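Local coordinates for protein VlsE1 (PDB 1L8W) that is a variable surface lipoprotein of the Lyme disease spirochaete whose antigenic switching probably helps the bacterium evade the host immune response, at residues 153-167 with 224-237. Sequence-based numbering, arbitrary orientation.
Sequences KASVKGIAKGIKEIV and LSAIVTAADAAEQD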
loop_
_atom_site.group_PDB
_atom_site.type_symbol
_atom_site.label_atom_id
_atom_site.label_comp_id
_atom_site.label_asym_id
_atom_site.label_seq_id
_atom_site.Cartn_x
_atom_site.Cartn_y
_atom_site.Cartn_z
ATOM N N LYS A 153 -12.851 -6.294 -1.762
ATOM C CA LYS A 153 -12.832 -5.616 -0.475
ATOM C C LYS A 153 -12.094 -6.353 0.636
ATOM O O LYS A 153 -11.481 -5.719 1.494
ATOM C CB LYS A 153 -14.261 -5.279 -0.036
ATOM C CG LYS A 153 -15.294 -6.315 -0.413
ATOM C CD LYS A 153 -16.648 -6.002 0.203
ATOM C CE LYS A 153 -16.564 -6.010 1.723
ATOM N NZ LYS A 153 -17.877 -5.743 2.382
ATOM N N ALA A 154 -12.145 -7.682 0.628
ATOM C CA ALA A 154 -11.458 -8.463 1.653
ATOM C C ALA A 154 -9.941 -8.341 1.497
ATOM O O ALA A 154 -9.203 -8.388 2.481
ATOM C CB ALA A 154 -11.879 -9.930 1.575
ATOM N N SER A 155 -9.477 -8.199 0.259
ATOM C CA SER A 155 -8.046 -8.044 -0.006
ATOM C C SER A 155 -7.619 -6.627 0.389
ATOM O O SER A 155 -6.586 -6.437 1.034
ATOM C CB SER A 155 -7.751 -8.272 -1.493
ATOM O OG SER A 155 -6.381 -8.083 -1.785
ATOM N N VAL A 156 -8.425 -5.639 -0.000
ATOM C CA VAL A 156 -8.143 -4.236 0.311
ATOM C C VAL A 156 -8.057 -4.001 1.812
ATOM O O VAL A 156 -7.023 -3.582 2.327
ATOM C CB VAL A 156 -9.241 -3.284 -0.248
ATOM C CG1 VAL A 156 -8.897 -1.853 0.088
ATOM C CG2 VAL A 156 -9.377 -3.441 -1.751
ATOM N N LYS A 157 -9.151 -4.284 2.513
ATOM C CA LYS A 157 -9.208 -4.077 3.958
ATOM C C LYS A 157 -8.210 -4.914 4.722
ATOM O O LYS A 157 -7.663 -4.462 5.733
ATOM C CB LYS A 157 -10.613 -4.356 4.494
ATOM C CG LYS A 157 -11.646 -3.335 4.077
ATOM C CD LYS A 157 -12.880 -3.436 4.954
ATOM C CE LYS A 157 -13.537 -4.796 4.832
ATOM N NZ LYS A 157 -13.894 -5.076 3.413
ATOM N N GLY A 158 -7.982 -6.139 4.247
ATOM C CA GLY A 158 -7.032 -7.011 4.913
ATOM C C GLY A 158 -5.611 -6.512 4.751
ATOM O O GLY A 158 -4.807 -6.561 5.679
ATOM N N ILE A 159 -5.286 -6.029 3.560
ATOM C CA ILE A 159 -3.941 -5.531 3.336
ATOM C C ILE A 159 -3.721 -4.313 4.228
ATOM O O ILE A 159 -2.661 -4.166 4.838
ATOM C CB ILE A 159 -3.724 -5.190 1.844
ATOM C CG1 ILE A 159 -3.693 -6.491 1.030
ATOM C CG2 ILE A 159 -2.413 -4.428 1.640
ATOM C CD1 ILE A 159 -3.493 -6.276 -0.453
ATOM N N ALA A 160 -4.738 -3.458 4.320
ATOM C CA ALA A 160 -4.658 -2.256 5.152
ATOM C C ALA A 160 -4.512 -2.615 6.637
ATOM O O ALA A 160 -3.641 -2.086 7.341
ATOM C CB ALA A 160 -5.901 -1.394 4.941
ATOM N N LYS A 161 -5.357 -3.527 7.107
ATOM C CA LYS A 161 -5.318 -3.933 8.499
ATOM C C LYS A 161 -3.976 -4.560 8.821
ATOM O O LYS A 161 -3.425 -4.347 9.903
ATOM C CB LYS A 161 -6.448 -4.918 8.801
ATOM C CG LYS A 161 -6.441 -5.433 10.226
ATOM C CD LYS A 161 -7.632 -6.335 10.483
ATOM C CE LYS A 161 -7.632 -6.858 11.912
ATOM N NZ LYS A 161 -8.817 -7.718 12.174
ATOM N N GLY A 162 -3.448 -5.337 7.880
ATOM C CA GLY A 162 -2.160 -5.965 8.105
ATOM C C GLY A 162 -1.124 -4.878 8.303
ATOM O O GLY A 162 -0.328 -4.922 9.238
ATOM N N ILE A 163 -1.148 -3.891 7.413
ATOM C CA ILE A 163 -0.219 -2.771 7.482
ATOM C C ILE A 163 -0.382 -2.000 8.792
ATOM O O ILE A 163 0.604 -1.605 9.404
ATOM C CB ILE A 163 -0.414 -1.824 6.286
ATOM C CG1 ILE A 163 0.011 -2.540 5.005
ATOM C CG2 ILE A 163 0.384 -0.544 6.493
ATOM C CD1 ILE A 163 -0.013 -1.676 3.773
ATOM N N LYS A 164 -1.622 -1.791 9.227
ATOM C CA LYS A 164 -1.851 -1.098 10.490
ATOM C C LYS A 164 -1.236 -1.907 11.636
ATOM O O LYS A 164 -0.573 -1.350 12.516
ATOM C CB LYS A 164 -3.349 -0.900 10.751
ATOM C CG LYS A 164 -3.638 -0.226 12.102
ATOM C CD LYS A 164 -5.080 0.249 12.218
ATOM C CE LYS A 164 -6.015 -0.862 12.652
ATOM N NZ LYS A 164 -5.878 -1.188 14.103
ATOM N N GLU A 165 -1.454 -3.221 11.623
ATOM C CA GLU A 165 -0.905 -4.098 12.659
ATOM C C GLU A 165 0.619 -4.066 12.653
ATOM O O GLU A 165 1.262 -4.060 13.707
ATOM C CB GLU A 165 -1.403 -5.534 12.456
ATOM C CG GLU A 165 -2.745 -5.835 13.141
ATOM C CD GLU A 165 -3.486 -7.018 12.530
ATOM O OE1 GLU A 165 -2.835 -8.004 12.124
ATOM O OE2 GLU A 165 -4.736 -6.966 12.473
ATOM N N ILE A 166 1.204 -4.040 11.461
ATOM C CA ILE A 166 2.653 -4.007 11.353
ATOM C C ILE A 166 3.195 -2.728 11.985
ATOM O O ILE A 166 4.095 -2.766 12.819
ATOM C CB ILE A 166 3.099 -4.055 9.886
ATOM C CG1 ILE A 166 2.908 -5.471 9.326
ATOM C CG2 ILE A 166 4.545 -3.605 9.776
ATOM C CD1 ILE A 166 3.207 -5.590 7.834
ATOM N N VAL A 167 2.616 -1.601 11.579
ATOM C CA VAL A 167 3.022 -0.292 12.071
ATOM C C VAL A 167 2.843 -0.141 13.580
ATOM O O VAL A 167 3.684 0.456 14.243
ATOM C CB VAL A 167 2.239 0.833 11.340
ATOM C CG1 VAL A 167 2.688 2.209 11.853
ATOM C CG2 VAL A 167 2.470 0.722 9.825
ATOM N N LEU A 224 2.231 5.362 3.869
ATOM C CA LEU A 224 2.066 4.322 4.876
ATOM C C LEU A 224 1.107 4.818 5.954
ATOM O O LEU A 224 0.163 4.123 6.328
ATOM C CB LEU A 224 3.416 3.989 5.521
ATOM C CG LEU A 224 3.823 2.520 5.705
ATOM C CD1 LEU A 224 4.914 2.438 6.763
ATOM C CD2 LEU A 224 2.635 1.678 6.127
ATOM N N SER A 225 1.355 6.030 6.447
ATOM C CA SER A 225 0.523 6.631 7.483
ATOM C C SER A 225 -0.925 6.770 7.013
ATOM O O SER A 225 -1.864 6.469 7.754
ATOM C CB SER A 225 1.088 8.003 7.876
ATOM O OG SER A 225 0.418 8.532 9.009
ATOM N N ALA A 226 -1.110 7.227 5.778
ATOM C CA ALA A 226 -2.457 7.384 5.235
ATOM C C ALA A 226 -3.210 6.048 5.224
ATOM O O ALA A 226 -4.425 6.014 5.413
ATOM C CB ALA A 226 -2.393 7.966 3.814
ATOM N N ILE A 227 -2.495 4.947 5.000
ATOM C CA ILE A 227 -3.144 3.636 4.984
ATOM C C ILE A 227 -3.461 3.195 6.410
ATOM O O ILE A 227 -4.515 2.626 6.680
ATOM C CB ILE A 227 -2.261 2.568 4.289
ATOM C CG1 ILE A 227 -2.118 2.902 2.793
ATOM C CG2 ILE A 227 -2.890 1.183 4.468
ATOM C CD1 ILE A 227 -1.099 2.030 2.035
ATOM N N VAL A 228 -2.546 3.470 7.328
ATOM C CA VAL A 228 -2.749 3.121 8.727
ATOM C C VAL A 228 -4.010 3.808 9.276
ATOM O O VAL A 228 -4.834 3.174 9.944
ATOM C CB VAL A 228 -1.534 3.545 9.563
ATOM C CG1 VAL A 228 -1.782 3.254 11.024
ATOM C CG2 VAL A 228 -0.290 2.809 9.079
ATOM N N THR A 229 -4.158 5.100 8.989
ATOM C CA THR A 229 -5.311 5.876 9.448
ATOM C C THR A 229 -6.580 5.345 8.803
ATOM O O THR A 229 -7.613 5.193 9.454
ATOM C CB THR A 229 -5.166 7.373 9.067
ATOM O OG1 THR A 229 -3.958 7.894 9.632
ATOM C CG2 THR A 229 -6.343 8.188 9.577
ATOM N N ALA A 230 -6.495 5.068 7.509
ATOM C CA ALA A 230 -7.630 4.556 6.766
ATOM C C ALA A 230 -8.176 3.276 7.393
ATOM O O ALA A 230 -9.385 3.114 7.514
ATOM C CB ALA A 230 -7.225 4.304 5.332
ATOM N N ALA A 231 -7.281 2.376 7.787
ATOM C CA ALA A 231 -7.674 1.105 8.388
ATOM C C ALA A 231 -8.528 1.298 9.635
ATOM O O ALA A 231 -9.251 0.392 10.049
ATOM C CB ALA A 231 -6.431 0.280 8.733
ATOM N N ASP A 232 -8.440 2.481 10.235
ATOM C CA ASP A 232 -9.203 2.778 11.438
ATOM C C ASP A 232 -10.543 3.450 11.152
ATOM O O ASP A 232 -11.354 3.628 12.056
ATOM C CB ASP A 232 -8.363 3.636 12.385
ATOM C CG ASP A 232 -7.276 2.834 13.081
ATOM O OD1 ASP A 232 -7.626 2.004 13.946
ATOM O OD2 ASP A 232 -6.077 3.015 12.758
ATOM N N ALA A 233 -10.781 3.813 9.897
ATOM C CA ALA A 233 -12.042 4.443 9.520
ATOM C C ALA A 233 -13.184 3.458 9.755
ATOM O O ALA A 233 -12.957 2.262 9.944
ATOM C CB ALA A 233 -12.006 4.864 8.049
ATOM N N ALA A 234 -14.412 3.957 9.739
ATOM C CA ALA A 234 -15.571 3.105 9.958
ATOM C C ALA A 234 -16.276 2.805 8.648
ATOM O O ALA A 234 -16.894 1.748 8.497
ATOM C CB ALA A 234 -16.531 3.775 10.924
ATOM N N GLU A 235 -16.177 3.735 7.702
ATOM C CA GLU A 235 -16.812 3.589 6.397
ATOM C C GLU A 235 -15.804 3.033 5.395
ATOM O O GLU A 235 -15.368 3.742 4.482
ATOM C CB GLU A 235 -17.325 4.947 5.907
ATOM C CG GLU A 235 -17.531 5.985 7.015
ATOM C CD GLU A 235 -16.214 6.543 7.557
ATOM O OE1 GLU A 235 -15.511 7.250 6.803
ATOM O OE2 GLU A 235 -15.879 6.276 8.732
ATOM N N GLN A 236 -15.453 1.759 5.557
ATOM C CA GLN A 236 -14.479 1.121 4.687
ATOM C C GLN A 236 -15.008 0.396 3.467
ATOM O O GLN A 236 -14.257 -0.323 2.810
ATOM C CB GLN A 236 -13.608 0.156 5.489
ATOM C CG GLN A 236 -12.789 0.841 6.553
ATOM C CD GLN A 236 -11.724 -0.052 7.127
ATOM O OE1 GLN A 236 -11.147 0.250 8.173
ATOM N NE2 GLN A 236 -11.443 -1.158 6.442
ATOM N N ASP A 237 -16.282 0.575 3.145
ATOM C CA ASP A 237 -16.818 -0.087 1.961
ATOM C C ASP A 237 -16.603 0.771 0.720
ATOM O O ASP A 237 -16.490 1.996 0.808
ATOM C CB ASP A 237 -18.305 -0.408 2.137
ATOM C CG ASP A 237 -18.609 -1.874 1.865
ATOM O OD1 ASP A 237 -18.456 -2.312 0.700
ATOM O OD2 ASP A 237 -18.979 -2.597 2.820
HETATM O O HOH W 1 -16.462 -3.087 4.363
HETATM O O HOH W 2 -8.685 -0.772 14.267
#
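Lys164 lies across Val228 and Asp232 at roughly a right angle, its CG 4.1 Å from Val228 CG1 and its CD against the methyl of Ala231. Its CG stands anti to the backbone N (chi1 178°), and bends at chi3 and chi4 turn the ammonium to the Asp232 carboxylate. That salt bridge is long, 3.6 Å from Lys164 NZ to Asp232 OD1, but a water accepting from the lysine and donating to the same OD1 closes the gap. Beside it Val167 and Val228 meet tip to tip, CG2 to CG2 at 3.5 Å; Val167 CG2 also lies 3.8 Å from Leu224 CD2, the two side chains running antiparallel. Ala160 CB packs 4.0 Å from Ile227 CG2 and also against the methyl of Ala231; Ile248 of helix 247-252 also touches it. Beyond the helix the chain runs back along 153-167, where Lys157 CD lies 3.7 Å from Gln236 CB and Lys153 NZ forms a salt bridge with Asp237 OD2 at 3.4 Å, the hydrogen bond in it weak. The axes of helix segments 153-167 and 224-230 approach to 8.3 Å and cross at -108°: steep helix-helix packing within the mainly helical Borrelia lipoprotein fold, an apolar seam bordered by lysine-aspartate pairs.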